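PDB 5H5L: glutathione s-transferase S2 from Nilaparvata lugens, which binds glutathione and probably transfers it to electrophilic substrates, as a sigma-class glutathione transferase also named prostaglandin D synthase. Local coordinates for residues G141-N146 with K178-K183; K132-I137 with D172-I177; S23-P28 with K73-A78; G15-W20 with D153-S158. All coordinates share one frame; numbering follows the deposited sequence.

Contact 1. Residues G141-N146 with K178-K183; sequences GGYLAN and KALNDK
Lys-183 lays the end of its chain across the ring of Tyr-143 and finishes beside the carbonyl of Gly-142. From CB the chain sets out with CG anti to the backbone N (chi1 175°), which carries it off helix 175-185 toward the loop 141-146. CD meets the phenolic oxygen first, lying 3.5 Å from Tyr-143 OH. The chain then bends at chi3, and CE comes alongside the ring, 3.8 Å from Tyr-143 CE1, while also brushing the Gly-142 carbonyl. NZ ends over the ring face in a cation-pi contact, 4.2 Å from the centroid of the Tyr-143 ring and 27° off its normal. The same ammonium gives a weak hydrogen bond to Gly-142 O, 3.4 Å from NZ. The loop links helices 111-139 and 151-164 in the all-helical C-terminal domain of the glutathione transferase fold, and Leu-144 N ties it to Asp-153 near the start of the second of these. At Gly-142 the chain turns with phi 86°, a backbone shape that favours glycine, and a side chain there would also lie tight against Lys-183 NZ. Leu-180 approaches Tyr-143 at about a right angle, its CD1 3.9 Å from Tyr-143 CD1 and 3.5 Å from Gly-142 O. Its other methyl, CD2, stands 4.4 Å from Leu-144 CG, on the buried side where Ile-137 also packs.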
# COMPACT_ATOMS: atom_id res chain seq x y z
N GLY B 141 -16.75 -8.86 -14.19
CA GLY B 141 -17.54 -7.94 -14.97
C GLY B 141 -16.80 -6.96 -15.83
O GLY B 141 -17.38 -5.98 -16.27
N GLY B 142 -15.53 -7.20 -16.12
CA GLY B 142 -14.78 -6.26 -16.91
C GLY B 142 -14.15 -5.14 -16.11
O GLY B 142 -13.77 -4.11 -16.69
N TYR B 143 -14.05 -5.28 -14.78
CA TYR B 143 -13.42 -4.29 -13.91
C TYR B 143 -12.51 -5.01 -12.93
O TYR B 143 -12.53 -6.24 -12.81
CB TYR B 143 -14.48 -3.48 -13.16
CG TYR B 143 -15.33 -2.67 -14.07
CD1 TYR B 143 -14.88 -1.45 -14.54
CD2 TYR B 143 -16.59 -3.12 -14.48
CE1 TYR B 143 -15.65 -0.68 -15.38
CE2 TYR B 143 -17.38 -2.35 -15.34
CZ TYR B 143 -16.88 -1.13 -15.78
OH TYR B 143 -17.59 -0.31 -16.62
N LEU B 144 -11.69 -4.23 -12.22
CA LEU B 144 -10.84 -4.79 -11.19
C LEU B 144 -11.65 -5.37 -10.05
O LEU B 144 -11.23 -6.36 -9.45
CB LEU B 144 -9.86 -3.76 -10.63
CG LEU B 144 -8.51 -3.53 -11.30
CD1 LEU B 144 -7.73 -2.55 -10.40
CD2 LEU B 144 -7.70 -4.82 -11.58
N ALA B 145 -12.80 -4.78 -9.74
CA ALA B 145 -13.50 -5.18 -8.54
C ALA B 145 -14.99 -4.91 -8.65
O ALA B 145 -15.40 -3.89 -9.21
CB ALA B 145 -12.96 -4.45 -7.32
N ASN B 146 -15.79 -5.84 -8.09
CA ASN B 146 -17.22 -5.63 -7.82
C ASN B 146 -18.05 -5.42 -9.09
O ASN B 146 -19.17 -4.89 -9.02
CB ASN B 146 -17.44 -4.46 -6.87
CG ASN B 146 -16.63 -4.56 -5.58
OD1 ASN B 146 -16.67 -5.58 -4.88
ND2 ASN B 146 -15.93 -3.49 -5.25
N LYS B 178 -6.56 -5.01 -21.54
CA LYS B 178 -6.61 -4.02 -22.62
C LYS B 178 -8.02 -3.45 -22.79
O LYS B 178 -8.18 -2.26 -23.09
CB LYS B 178 -6.12 -4.65 -23.92
CG LYS B 178 -6.22 -3.76 -25.14
CD LYS B 178 -5.26 -2.59 -25.05
CE LYS B 178 -5.39 -1.70 -26.28
NZ LYS B 178 -4.62 -0.43 -26.11
N ALA B 179 -9.04 -4.29 -22.61
CA ALA B 179 -10.44 -3.83 -22.63
C ALA B 179 -10.75 -2.84 -21.50
O ALA B 179 -11.50 -1.88 -21.69
CB ALA B 179 -11.35 -5.03 -22.51
N LEU B 180 -10.26 -3.11 -20.28
CA LEU B 180 -10.43 -2.12 -19.21
C LEU B 180 -9.66 -0.84 -19.53
O LEU B 180 -10.14 0.27 -19.28
CB LEU B 180 -9.95 -2.72 -17.90
CG LEU B 180 -10.02 -1.88 -16.64
CD1 LEU B 180 -11.46 -1.44 -16.34
CD2 LEU B 180 -9.39 -2.67 -15.52
N ASN B 181 -8.47 -0.99 -20.10
CA ASN B 181 -7.68 0.18 -20.48
C ASN B 181 -8.45 1.08 -21.42
O ASN B 181 -8.48 2.31 -21.24
CB ASN B 181 -6.38 -0.24 -21.16
CG ASN B 181 -5.68 0.95 -21.78
OD1 ASN B 181 -4.80 1.56 -21.16
ND2 ASN B 181 -6.09 1.33 -22.99
N ASP B 182 -9.05 0.49 -22.46
CA ASP B 182 -9.74 1.31 -23.46
C ASP B 182 -10.96 1.99 -22.85
O ASP B 182 -11.27 3.13 -23.19
CB ASP B 182 -10.15 0.46 -24.66
CG ASP B 182 -8.96 -0.16 -25.36
OD1 ASP B 182 -7.81 0.34 -25.20
OD2 ASP B 182 -9.15 -1.16 -26.08
N LYS B 183 -11.62 1.30 -21.93
CA LYS B 183 -12.79 1.85 -21.26
C LYS B 183 -12.43 3.05 -20.38
O LYS B 183 -13.13 4.06 -20.37
CB LYS B 183 -13.44 0.73 -20.46
CG LYS B 183 -14.58 1.07 -19.60
CD LYS B 183 -15.50 -0.14 -19.43
CE LYS B 183 -14.78 -1.42 -18.99
NZ LYS B 183 -15.66 -2.64 -19.09

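Contact 2. Residues K132-I137 with D172-I177; sequences KFNDHI and DKYEHI. With EDO (1,2-ethanediol), chain H.
Asn-134 reaches from helix 111-139 into the first turn of helix 175-185, and its carbonyl oxygen takes two backbone N-H groups at once. OD1 lies 2.7 Å from His-176 N and 3.2 Å from Ile-177 N, with both donors in the carbonyl plane; neither bond is straight, the N-H...O angles being 136° and 147°. CG stands anti to the backbone N (chi1 -159°), which swings the amide across to the helix start. The fit is close: OD1 also sits at the edge of the His-176 ring, near its plane, and against the CB of that residue. Deeper in, the packing is mostly apolar. Ile-137 slides past His-176, its CG2 nearest the carbonyl O of His-176 at 3.7 Å; the side chains of Ile-137 and Ile-177 cross at about a right angle, CD1 of the first 4.1 Å from CG1 of the second, and Ile-177 CD1 ends against Phe-133 CB. The outer side is looser and wetter. There Asn-134 ND2 gives a hydrogen bond to a water 2.9 Å away, which also accepts from Glu-175 N, and a 1,2-ethanediol, probably from the crystallisation liquor, donates through O1 to the hydroxyl end of an otherwise buried Tyr-174. Held at its oxygen and its nitrogen, the amide has little liberty to flip. A leucine in its place would probably leave the N-H groups of His-176 and Ile-177 without their shared acceptor. With Tyr-174 at the N-cap position, this is a helix start whose first-turn amides are met by a neighbouring helix and a water, within the all-helical C-terminal domain of glutathione transferases.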
# COMPACT_ATOMS: atom_id res chain seq x y z
N LYS B 132 -3.29 -13.45 -13.89
CA LYS B 132 -4.27 -13.41 -12.82
C LYS B 132 -5.16 -12.17 -12.90
O LYS B 132 -6.37 -12.26 -12.71
CB LYS B 132 -3.57 -13.49 -11.47
CG LYS B 132 -3.14 -14.93 -11.12
CD LYS B 132 -1.91 -14.92 -10.23
CE LYS B 132 -1.46 -16.31 -9.86
NZ LYS B 132 -2.43 -17.01 -8.95
N PHE B 133 -4.56 -10.99 -13.15
CA PHE B 133 -5.34 -9.77 -13.32
C PHE B 133 -6.33 -9.94 -14.47
O PHE B 133 -7.51 -9.57 -14.38
CB PHE B 133 -4.44 -8.56 -13.64
CG PHE B 133 -3.50 -8.15 -12.53
CD1 PHE B 133 -3.67 -8.56 -11.22
CD2 PHE B 133 -2.43 -7.32 -12.83
CE1 PHE B 133 -2.78 -8.15 -10.23
CE2 PHE B 133 -1.54 -6.95 -11.86
CZ PHE B 133 -1.73 -7.35 -10.56
N ASN B 134 -5.82 -10.47 -15.59
CA ASN B 134 -6.66 -10.71 -16.77
C ASN B 134 -7.85 -11.61 -16.43
O ASN B 134 -9.00 -11.28 -16.72
CB ASN B 134 -5.77 -11.33 -17.85
CG ASN B 134 -6.34 -11.17 -19.26
OD1 ASN B 134 -6.90 -10.14 -19.63
ND2 ASN B 134 -6.17 -12.20 -20.04
N ASP B 135 -7.59 -12.74 -15.77
CA ASP B 135 -8.64 -13.66 -15.36
C ASP B 135 -9.58 -13.01 -14.35
O ASP B 135 -10.80 -13.18 -14.40
CB ASP B 135 -7.96 -14.93 -14.80
CG ASP B 135 -8.91 -15.90 -14.06
OD1 ASP B 135 -9.46 -16.80 -14.72
OD2 ASP B 135 -9.03 -15.82 -12.81
N HIS B 136 -9.03 -12.19 -13.45
CA HIS B 136 -9.86 -11.55 -12.44
C HIS B 136 -10.80 -10.55 -13.08
O HIS B 136 -11.99 -10.51 -12.76
CB HIS B 136 -8.96 -10.87 -11.41
CG HIS B 136 -9.70 -10.26 -10.27
ND1 HIS B 136 -10.01 -10.97 -9.14
CD2 HIS B 136 -10.15 -9.00 -10.07
CE1 HIS B 136 -10.63 -10.17 -8.28
NE2 HIS B 136 -10.71 -8.96 -8.82
N ILE B 137 -10.29 -9.72 -14.00
CA ILE B 137 -11.14 -8.76 -14.68
C ILE B 137 -12.22 -9.47 -15.50
O ILE B 137 -13.39 -9.10 -15.46
CB ILE B 137 -10.30 -7.82 -15.55
CG1 ILE B 137 -9.41 -6.90 -14.66
CG2 ILE B 137 -11.18 -6.97 -16.45
CD1 ILE B 137 -8.40 -6.20 -15.48
N ASP B 172 -1.14 -5.79 -24.60
CA ASP B 172 -1.99 -6.15 -25.74
C ASP B 172 -2.52 -7.57 -25.63
O ASP B 172 -3.70 -7.82 -25.90
CB ASP B 172 -1.23 -5.98 -27.05
CG ASP B 172 -1.21 -4.54 -27.53
OD1 ASP B 172 -2.12 -3.77 -27.18
OD2 ASP B 172 -0.27 -4.20 -28.27
N LYS B 173 -1.66 -8.54 -25.29
CA LYS B 173 -2.12 -9.92 -25.33
C LYS B 173 -3.08 -10.24 -24.19
O LYS B 173 -3.75 -11.29 -24.24
CB LYS B 173 -0.91 -10.86 -25.29
CG LYS B 173 -0.07 -10.73 -24.05
CD LYS B 173 1.16 -11.63 -24.09
CE LYS B 173 2.08 -11.25 -25.21
NZ LYS B 173 3.34 -11.99 -25.10
N TYR B 174 -3.20 -9.37 -23.20
CA TYR B 174 -4.12 -9.59 -22.08
C TYR B 174 -5.42 -8.87 -22.43
O TYR B 174 -5.60 -7.70 -22.13
CB TYR B 174 -3.51 -9.10 -20.77
CG TYR B 174 -2.19 -9.78 -20.49
CD1 TYR B 174 -2.15 -11.09 -19.99
CD2 TYR B 174 -1.00 -9.16 -20.77
CE1 TYR B 174 -0.98 -11.71 -19.74
CE2 TYR B 174 0.21 -9.78 -20.52
CZ TYR B 174 0.22 -11.05 -20.01
OH TYR B 174 1.43 -11.66 -19.78
N GLU B 175 -6.32 -9.63 -23.06
CA GLU B 175 -7.56 -9.11 -23.64
C GLU B 175 -8.37 -8.31 -22.63
O GLU B 175 -8.92 -7.26 -22.96
CB GLU B 175 -8.39 -10.27 -24.19
CG GLU B 175 -9.81 -9.97 -24.62
CD GLU B 175 -10.58 -11.23 -25.09
OE1 GLU B 175 -9.95 -12.29 -25.34
OE2 GLU B 175 -11.83 -11.17 -25.20
N HIS B 176 -8.48 -8.80 -21.40
CA HIS B 176 -9.37 -8.12 -20.46
C HIS B 176 -8.70 -6.91 -19.81
O HIS B 176 -9.40 -5.93 -19.52
CB HIS B 176 -9.87 -9.15 -19.46
CG HIS B 176 -10.61 -10.27 -20.13
ND1 HIS B 176 -10.05 -11.51 -20.37
CD2 HIS B 176 -11.84 -10.30 -20.70
CE1 HIS B 176 -10.91 -12.26 -21.03
NE2 HIS B 176 -12.00 -11.54 -21.24
N ILE B 177 -7.38 -6.94 -19.62
CA ILE B 177 -6.66 -5.72 -19.21
C ILE B 177 -6.80 -4.65 -20.28
O ILE B 177 -7.14 -3.50 -19.99
CB ILE B 177 -5.19 -6.03 -18.90
CG1 ILE B 177 -5.09 -7.01 -17.75
CG2 ILE B 177 -4.43 -4.77 -18.59
CD1 ILE B 177 -3.61 -7.44 -17.46
C1 EDO H . -0.21 -14.73 -21.35
O1 EDO H . 1.24 -14.53 -21.35
C2 EDO H . -0.89 -14.55 -22.73
O2 EDO H . -2.32 -14.79 -22.66
O HOH W 1 -6.44 -12.73 -22.89

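Contact 3. Residues S23-P28 with K73-A78; sequences SYLDVP and KKAGLA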
# COMPACT_ATOMS: atom_id res chain seq x y z
N SER B 23 -9.40 14.96 -12.44
CA SER B 23 -10.10 15.24 -13.69
C SER B 23 -11.46 14.57 -13.69
O SER B 23 -12.48 15.22 -13.97
CB SER B 23 -9.26 14.76 -14.87
OG SER B 23 -8.08 15.51 -14.94
N TYR B 24 -11.51 13.29 -13.32
CA TYR B 24 -12.80 12.64 -13.20
C TYR B 24 -13.72 13.39 -12.25
O TYR B 24 -14.93 13.44 -12.45
CB TYR B 24 -12.65 11.21 -12.73
CG TYR B 24 -13.94 10.44 -12.75
CD1 TYR B 24 -14.33 9.74 -13.88
CD2 TYR B 24 -14.75 10.38 -11.66
CE1 TYR B 24 -15.50 8.99 -13.89
CE2 TYR B 24 -15.91 9.64 -11.66
CZ TYR B 24 -16.29 8.95 -12.79
OH TYR B 24 -17.45 8.21 -12.78
N LEU B 25 -13.16 13.92 -11.16
CA LEU B 25 -13.97 14.66 -10.18
C LEU B 25 -14.46 16.00 -10.74
O LEU B 25 -15.39 16.59 -10.17
CB LEU B 25 -13.15 14.95 -8.93
CG LEU B 25 -13.20 13.99 -7.75
CD1 LEU B 25 -12.25 14.51 -6.67
CD2 LEU B 25 -14.63 13.89 -7.19
N ASP B 26 -13.83 16.48 -11.80
CA ASP B 26 -14.16 17.73 -12.45
C ASP B 26 -13.96 18.91 -11.51
O ASP B 26 -14.79 19.81 -11.44
CB ASP B 26 -15.60 17.69 -12.98
CG ASP B 26 -15.82 18.65 -14.14
OD1 ASP B 26 -14.84 18.94 -14.86
OD2 ASP B 26 -16.97 19.12 -14.31
N VAL B 27 -12.85 18.90 -10.77
CA VAL B 27 -12.49 20.03 -9.91
C VAL B 27 -11.23 20.68 -10.46
O VAL B 27 -10.37 19.98 -11.00
CB VAL B 27 -12.29 19.62 -8.44
CG1 VAL B 27 -13.59 19.13 -7.87
CG2 VAL B 27 -11.19 18.56 -8.32
N PRO B 28 -11.09 21.99 -10.34
CA PRO B 28 -9.84 22.63 -10.70
C PRO B 28 -8.73 22.22 -9.75
O PRO B 28 -8.97 21.92 -8.58
CB PRO B 28 -10.16 24.12 -10.58
CG PRO B 28 -11.12 24.19 -9.50
CD PRO B 28 -11.99 22.93 -9.64
N LYS B 73 -13.55 8.00 -3.14
CA LYS B 73 -14.73 8.19 -2.30
C LYS B 73 -15.46 9.45 -2.71
O LYS B 73 -16.68 9.45 -2.83
CB LYS B 73 -14.37 8.32 -0.82
CG LYS B 73 -13.88 7.08 -0.10
CD LYS B 73 -15.02 6.16 0.20
CE LYS B 73 -14.49 4.85 0.81
NZ LYS B 73 -15.59 3.84 0.96
N LYS B 74 -14.72 10.54 -2.90
CA LYS B 74 -15.36 11.79 -3.30
C LYS B 74 -16.05 11.64 -4.64
O LYS B 74 -17.07 12.30 -4.88
CB LYS B 74 -14.34 12.93 -3.37
CG LYS B 74 -13.74 13.30 -2.00
CD LYS B 74 -13.35 14.73 -1.84
CE LYS B 74 -14.33 15.42 -0.89
NZ LYS B 74 -14.01 15.16 0.55
N ALA B 75 -15.54 10.77 -5.51
CA ALA B 75 -16.03 10.62 -6.88
C ALA B 75 -17.16 9.62 -7.00
O ALA B 75 -17.70 9.45 -8.09
CB ALA B 75 -14.91 10.20 -7.82
N GLY B 76 -17.52 8.95 -5.92
CA GLY B 76 -18.44 7.83 -6.02
C GLY B 76 -17.89 6.61 -6.73
O GLY B 76 -18.67 5.84 -7.33
N LEU B 77 -16.58 6.42 -6.71
CA LEU B 77 -15.92 5.27 -7.33
C LEU B 77 -15.26 4.36 -6.31
O LEU B 77 -14.17 3.83 -6.55
CB LEU B 77 -14.90 5.76 -8.34
CG LEU B 77 -15.42 6.57 -9.52
CD1 LEU B 77 -14.24 6.84 -10.41
CD2 LEU B 77 -16.53 5.85 -10.30
N ALA B 78 -15.89 4.19 -5.15
CA ALA B 78 -15.42 3.25 -4.14
C ALA B 78 -16.48 2.19 -3.89
O ALA B 78 -17.39 2.03 -4.71
CB ALA B 78 -15.05 3.97 -2.83
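A CH-pi contact leads here: Leu-77 sets its CD1 over one face of the Tyr-24 ring, 3.8 Å from the centroid and 23° off the normal. The methyl is displaced toward the rim, coming 3.5 Å from Tyr-24 CE2, while the second methyl of the leucine, CD2, lies beside Tyr-24 OH. Tyr-24 projects across because its CG is anti to the backbone N (chi1 -173°). Apolar contacts of other kinds flank this one. Ala-75 brings CB up to the ring at its edge, near the plane, 3.8 Å from Tyr-24 CD2. That same CB meets Leu-25 CD2, whose methyl also rests on the backbone at Ala-75 CA, 3.6 Å away, and on Lys-74 CB. Helices 15-25 and 64-75 both belong to the thioredoxin-like N-terminal domain, and they meet here at their C-terminal ends. Each end closes in a Schellman motif, with Asp-26 and Gly-76 at positive phi. With the tyrosine ring removed, an alanine here would probably open a gap over Leu-77 CD1 and beside Ala-75 CB and leave Lys-189 without its cation-pi partner. No hydrogen bond joins the two segments; their polar links go to other parts. Leu-77 shares backbone hydrogen bonds with Trp-151, and Lys-74, having passed Leu-25 with its CB, sends NZ to a salt bridge with Glu-82 of the second subunit.

Contact 4. Residues G15-W20 with D153-S158; sequences GEPIRW and DIYFIS
Helices 15-20 and 153-158 run at 134° to each other with their axes 8.5 Å apart, and the backbones draw nearest where the CA atoms of Pro-17 and Tyr-155 are separated by 4.9 Å. Trp-20 and Ser-158 make the most extensive side-chain contact. Ser-158 places CB over the indole face in a CH-pi contact, 3.6 Å from the centroid of the six-membered ring and only 11° off its normal. With OG between the backbone N and the carbonyl carbon (chi1 69°), the hydroxyl turns back toward the carbonyls of its own helix and sits against the Pro-17 ring, 3.4 Å from Pro-17 CD. Ile-157 touches the indole at its edge with CG2, and Ile-154 CG2 packs on Trp-20 CB, 3.7 Å away. Pro-17 CB in turn leans obliquely on the Tyr-155 ring, 3.6 Å from Tyr-155 CD1. A polar cluster holds the indole by its N-H: Trp-20 NE1 donates to Glu-16 OE2 at 2.8 Å, and this carboxylate also bridges to Arg-19 through OE1, 3.0 Å from Arg-19 NH1. Trp-193 and Arg-197 add further partners to OE2, which probably offsets the charge of the buried carboxylate. Tyr-155 OH bonds to Ser-64 and Arg-99, both lining the glutathione pocket. The crossing thus joins the thioredoxin-like N-terminal domain to the helical C-terminal domain, the domain interface of glutathione transferases, beside which glutathione is bound.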
# COMPACT_ATOMS: atom_id res chain seq x y z
N GLY B 15 2.10 10.52 -10.26
CA GLY B 15 1.21 11.66 -10.23
C GLY B 15 -0.06 11.43 -11.03
O GLY B 15 -1.11 11.96 -10.70
N GLU B 16 0.03 10.62 -12.09
CA GLU B 16 -1.08 10.54 -13.06
C GLU B 16 -2.35 9.98 -12.47
O GLU B 16 -3.43 10.52 -12.77
CB GLU B 16 -0.64 9.71 -14.27
CG GLU B 16 -1.45 9.96 -15.54
CD GLU B 16 -1.24 11.36 -16.11
OE1 GLU B 16 -0.27 12.02 -15.68
OE2 GLU B 16 -2.05 11.79 -16.98
N PRO B 17 -2.32 8.95 -11.63
CA PRO B 17 -3.57 8.52 -11.01
C PRO B 17 -4.27 9.64 -10.28
O PRO B 17 -5.50 9.73 -10.33
CB PRO B 17 -3.13 7.38 -10.08
CG PRO B 17 -1.71 7.36 -10.09
CD PRO B 17 -1.20 8.07 -11.27
N ILE B 18 -3.52 10.53 -9.63
CA ILE B 18 -4.18 11.62 -8.92
C ILE B 18 -4.72 12.65 -9.91
O ILE B 18 -5.85 13.14 -9.77
CB ILE B 18 -3.19 12.26 -7.92
CG1 ILE B 18 -2.76 11.23 -6.86
CG2 ILE B 18 -3.84 13.45 -7.23
CD1 ILE B 18 -1.53 11.60 -6.10
N ARG B 19 -3.95 12.96 -10.95
CA ARG B 19 -4.46 13.87 -11.99
C ARG B 19 -5.72 13.31 -12.63
O ARG B 19 -6.70 14.05 -12.85
CB ARG B 19 -3.38 14.12 -13.05
CG ARG B 19 -2.11 14.82 -12.55
CD ARG B 19 -0.97 14.73 -13.57
NE ARG B 19 0.29 15.32 -13.13
CZ ARG B 19 1.48 14.76 -13.30
NH1 ARG B 19 1.61 13.58 -13.89
NH2 ARG B 19 2.57 15.38 -12.85
N TRP B 20 -5.74 12.01 -12.95
CA TRP B 20 -6.94 11.44 -13.55
C TRP B 20 -8.11 11.50 -12.59
O TRP B 20 -9.23 11.78 -13.01
CB TRP B 20 -6.73 9.98 -13.99
CG TRP B 20 -5.85 9.81 -15.21
CD1 TRP B 20 -4.98 10.72 -15.72
CD2 TRP B 20 -5.76 8.65 -16.06
NE1 TRP B 20 -4.35 10.20 -16.83
CE2 TRP B 20 -4.81 8.93 -17.05
CE3 TRP B 20 -6.38 7.40 -16.06
CZ2 TRP B 20 -4.46 8.03 -18.03
CZ3 TRP B 20 -6.03 6.49 -17.05
CH2 TRP B 20 -5.10 6.83 -18.03
N ASP B 153 -9.56 0.94 -10.81
CA ASP B 153 -9.40 0.86 -12.26
C ASP B 153 -8.59 2.05 -12.78
O ASP B 153 -7.71 1.90 -13.64
CB ASP B 153 -10.77 0.83 -12.95
CG ASP B 153 -11.62 -0.35 -12.52
OD1 ASP B 153 -11.12 -1.50 -12.59
OD2 ASP B 153 -12.77 -0.13 -12.06
N ILE B 154 -8.88 3.23 -12.27
CA ILE B 154 -8.20 4.43 -12.74
C ILE B 154 -6.74 4.42 -12.32
O ILE B 154 -5.87 4.77 -13.11
CB ILE B 154 -9.00 5.63 -12.22
CG1 ILE B 154 -10.34 5.65 -12.99
CG2 ILE B 154 -8.25 6.92 -12.45
CD1 ILE B 154 -11.35 6.63 -12.47
N TYR B 155 -6.45 4.00 -11.09
CA TYR B 155 -5.07 3.90 -10.65
C TYR B 155 -4.31 2.89 -11.50
O TYR B 155 -3.21 3.17 -11.98
CB TYR B 155 -5.08 3.52 -9.17
CG TYR B 155 -3.76 3.56 -8.46
CD1 TYR B 155 -3.39 4.69 -7.72
CD2 TYR B 155 -2.91 2.46 -8.45
CE1 TYR B 155 -2.20 4.72 -7.02
CE2 TYR B 155 -1.71 2.50 -7.76
CZ TYR B 155 -1.37 3.65 -7.04
OH TYR B 155 -0.18 3.68 -6.37
N PHE B 156 -4.91 1.73 -11.71
CA PHE B 156 -4.28 0.62 -12.45
C PHE B 156 -3.93 1.05 -13.88
O PHE B 156 -2.78 0.93 -14.33
CB PHE B 156 -5.28 -0.54 -12.39
CG PHE B 156 -4.88 -1.81 -13.10
CD1 PHE B 156 -3.77 -2.54 -12.72
CD2 PHE B 156 -5.70 -2.33 -14.08
CE1 PHE B 156 -3.46 -3.76 -13.38
CE2 PHE B 156 -5.40 -3.52 -14.69
CZ PHE B 156 -4.30 -4.22 -14.35
N ILE B 157 -4.91 1.59 -14.60
CA ILE B 157 -4.73 1.95 -16.02
C ILE B 157 -3.79 3.13 -16.18
O ILE B 157 -2.95 3.15 -17.09
CB ILE B 157 -6.11 2.23 -16.67
CG1 ILE B 157 -6.98 0.99 -16.69
CG2 ILE B 157 -5.93 2.68 -18.12
CD1 ILE B 157 -6.27 -0.23 -17.25
N SER B 158 -3.88 4.13 -15.30
CA SER B 158 -2.98 5.27 -15.45
C SER B 158 -1.53 4.84 -15.30
O SER B 158 -0.66 5.32 -16.03
CB SER B 158 -3.33 6.37 -14.44
OG SER B 158 -3.02 5.94 -13.13

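Contact 4 is the buried centre of the set, its centre about 4 Å from the centre of the chain, whereas contact 3 lies at the surface and contacts 1 and 2 are partly buried. Contacts 1 and 2 share helix 175-185 and touch through Ile-137 and Leu-180; both stay within the C-terminal domain. Contacts 3 and 4 share helix 15-25, and Leu-77 meets Ile-154 where they join. Chemistry follows place: direct hydrogen bonds cross only in contacts 1 and 2, a weak one from a lysine in contact 1, two to an asparagine in contact 2, while contacts 3 and 4 close on apolar and CH-pi packing. Asp-153 and Phe-156 extend contact 4 toward contacts 1 and 2.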